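Local atomic coordinates of inorganic pyrophosphatase (Thermus thermophilus, PDB entry 2PRD), a protein that catalyses the magnesium-dependent hydrolysis of inorganic pyrophosphate to two phosphate ions, working as a homohexamer. Residues S75-L80 and D112-H117. Residues are numbered along the deposited sequence; the frame is centred on the assembly and turned at random.
Sequences STYPLL and DQRLDH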
loop_
_atom_site.group_PDB
_atom_site.type_symbol
_atom_site.label_atom_id
_atom_site.label_comp_id
_atom_site.label_asym_id
_atom_site.label_seq_id
_atom_site.Cartn_x
_atom_site.Cartn_y
_atom_site.Cartn_z
ATOM N N SER A 75 10.966 -6.337 12.203
ATOM C CA SER A 75 10.276 -5.109 12.597
ATOM C C SER A 75 8.764 -5.332 12.495
ATOM O O SER A 75 8.447 -6.274 11.783
ATOM C CB SER A 75 10.593 -3.970 11.604
ATOM O OG SER A 75 10.560 -4.529 10.286
ATOM N N THR A 76 8.015 -4.495 13.180
ATOM C CA THR A 76 6.553 -4.523 13.087
ATOM C C THR A 76 6.130 -3.872 11.772
ATOM O O THR A 76 5.257 -4.431 11.084
ATOM C CB THR A 76 5.832 -3.769 14.230
ATOM O OG1 THR A 76 6.190 -4.504 15.428
ATOM C CG2 THR A 76 4.322 -3.903 14.115
ATOM N N TYR A 77 6.750 -2.786 11.423
ATOM C CA TYR A 77 6.466 -2.037 10.178
ATOM C C TYR A 77 7.793 -1.810 9.452
ATOM O O TYR A 77 8.789 -1.486 10.129
ATOM C CB TYR A 77 5.835 -0.677 10.504
ATOM C CG TYR A 77 4.689 -0.634 11.469
ATOM C CD1 TYR A 77 3.501 -1.315 11.178
ATOM C CD2 TYR A 77 4.724 0.142 12.632
ATOM C CE1 TYR A 77 2.407 -1.279 12.030
ATOM C CE2 TYR A 77 3.644 0.144 13.484
ATOM C CZ TYR A 77 2.496 -0.534 13.173
ATOM O OH TYR A 77 1.404 -0.483 14.021
ATOM N N PRO A 78 7.788 -2.012 8.137
ATOM C CA PRO A 78 9.032 -1.858 7.347
ATOM C C PRO A 78 9.578 -0.461 7.547
ATOM O O PRO A 78 8.799 0.505 7.713
ATOM C CB PRO A 78 8.588 -2.119 5.911
ATOM C CG PRO A 78 7.314 -2.935 6.063
ATOM C CD PRO A 78 6.620 -2.361 7.318
ATOM N N LEU A 79 10.891 -0.353 7.534
ATOM C CA LEU A 79 11.569 0.948 7.717
ATOM C C LEU A 79 11.867 1.554 6.391
ATOM O O LEU A 79 11.297 1.078 5.368
ATOM C CB LEU A 79 12.780 0.665 8.635
ATOM C CG LEU A 79 12.382 -0.022 9.962
ATOM C CD1 LEU A 79 13.554 -0.720 10.615
ATOM C CD2 LEU A 79 11.834 1.055 10.926
ATOM N N LEU A 80 12.647 2.613 6.342
ATOM C CA LEU A 80 12.956 3.259 5.029
ATOM C C LEU A 80 14.449 3.329 4.845
ATOM O O LEU A 80 15.168 3.322 5.862
ATOM C CB LEU A 80 12.437 4.703 5.150
ATOM C CG LEU A 80 10.965 4.973 4.866
ATOM C CD1 LEU A 80 10.553 6.361 5.297
ATOM C CD2 LEU A 80 10.705 4.815 3.372
ATOM N N ASP A 112 10.449 -1.279 20.271
ATOM C CA ASP A 112 9.102 -1.707 19.836
ATOM C C ASP A 112 8.716 -2.746 20.899
ATOM O O ASP A 112 9.416 -3.758 20.906
ATOM C CB ASP A 112 9.104 -2.298 18.449
ATOM C CG ASP A 112 7.726 -2.720 17.948
ATOM O OD1 ASP A 112 6.803 -2.831 18.755
ATOM O OD2 ASP A 112 7.548 -3.070 16.758
ATOM N N GLN A 113 7.761 -2.399 21.748
ATOM C CA GLN A 113 7.290 -3.300 22.802
ATOM C C GLN A 113 6.733 -4.606 22.311
ATOM O O GLN A 113 6.723 -5.595 23.080
ATOM C CB GLN A 113 6.212 -2.607 23.669
ATOM C CG GLN A 113 6.870 -1.417 24.382
ATOM C CD GLN A 113 5.893 -0.742 25.337
ATOM O OE1 GLN A 113 5.231 -1.491 26.051
ATOM N NE2 GLN A 113 5.811 0.579 25.368
ATOM N N ARG A 114 6.288 -4.645 21.055
ATOM C CA ARG A 114 5.754 -5.901 20.514
ATOM C C ARG A 114 6.849 -6.928 20.343
ATOM O O ARG A 114 6.493 -8.115 20.109
ATOM C CB ARG A 114 5.129 -5.658 19.138
ATOM C CG ARG A 114 3.878 -4.810 19.148
ATOM C CD ARG A 114 3.470 -4.486 17.703
ATOM N NE ARG A 114 2.594 -3.333 17.697
ATOM C CZ ARG A 114 2.916 -2.055 17.755
ATOM N NH1 ARG A 114 4.119 -1.518 17.823
ATOM N NH2 ARG A 114 1.858 -1.239 17.746
ATOM N N LEU A 115 8.109 -6.500 20.432
ATOM C CA LEU A 115 9.196 -7.484 20.192
ATOM C C LEU A 115 10.086 -7.742 21.381
ATOM O O LEU A 115 11.112 -8.447 21.235
ATOM C CB LEU A 115 10.050 -6.991 19.010
ATOM C CG LEU A 115 9.278 -6.618 17.741
ATOM C CD1 LEU A 115 10.148 -5.833 16.751
ATOM C CD2 LEU A 115 8.774 -7.895 17.095
ATOM N N ASP A 116 9.740 -7.148 22.508
ATOM C CA ASP A 116 10.531 -7.246 23.736
ATOM C C ASP A 116 10.821 -8.668 24.148
ATOM O O ASP A 116 11.758 -8.922 24.917
ATOM C CB ASP A 116 9.815 -6.576 24.903
ATOM C CG ASP A 116 10.019 -5.096 24.923
ATOM O OD1 ASP A 116 10.828 -4.611 24.113
ATOM O OD2 ASP A 116 9.333 -4.413 25.711
ATOM N N HIS A 117 10.025 -9.577 23.643
ATOM C CA HIS A 117 10.141 -11.000 23.953
ATOM C C HIS A 117 11.194 -11.780 23.179
ATOM O O HIS A 117 11.524 -12.933 23.540
ATOM C CB HIS A 117 8.743 -11.621 23.736
ATOM C CG HIS A 117 8.264 -11.398 22.320
ATOM N ND1 HIS A 117 8.297 -12.478 21.437
ATOM C CD2 HIS A 117 7.829 -10.309 21.643
ATOM C CE1 HIS A 117 7.877 -12.065 20.252
ATOM N NE2 HIS A 117 7.597 -10.757 20.346
HETATM O O HOH W 1 9.246 -2.683 14.593
#
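An Asx turn built on D112, in the loop after strand 101-109, presents its carboxylate to T76 in the loop that leaves the neighbouring parallel strand 70-74. The two carboxylate oxygens divide the work. D112 OD2 accepts from T76 OG1 at 2.4 Å, a very short bond whose exact length is doubtful, and also accepts a hydrogen bond from a water that itself accepts from T76 N at 2.6 Å, so one oxygen serves both the hydroxyl and, through water, the amide of the same threonine. D112 OD1 faces its own loop: R114 N, at 3.0 Å, and R114 NH1, at 3.1 Å, reach it from opposite faces of the carboxylate plane, the second as a salt bridge. With CG2 anti to the backbone N (chi1 -64° to OG1), T76 lays this methyl over the centre of the Y77 ring and 3.7 Å from R114 CD. Beyond the loop, R114 NH1 donates to L45 O of a second subunit, and NH2 forms a salt bridge with E131 of a third. A methionine in place of R114 would probably leave that E131 without its mate and D112 without its salt bridge. The guanidinium probably offsets part of buried D112's charge while tying this loop pair into the hexamer.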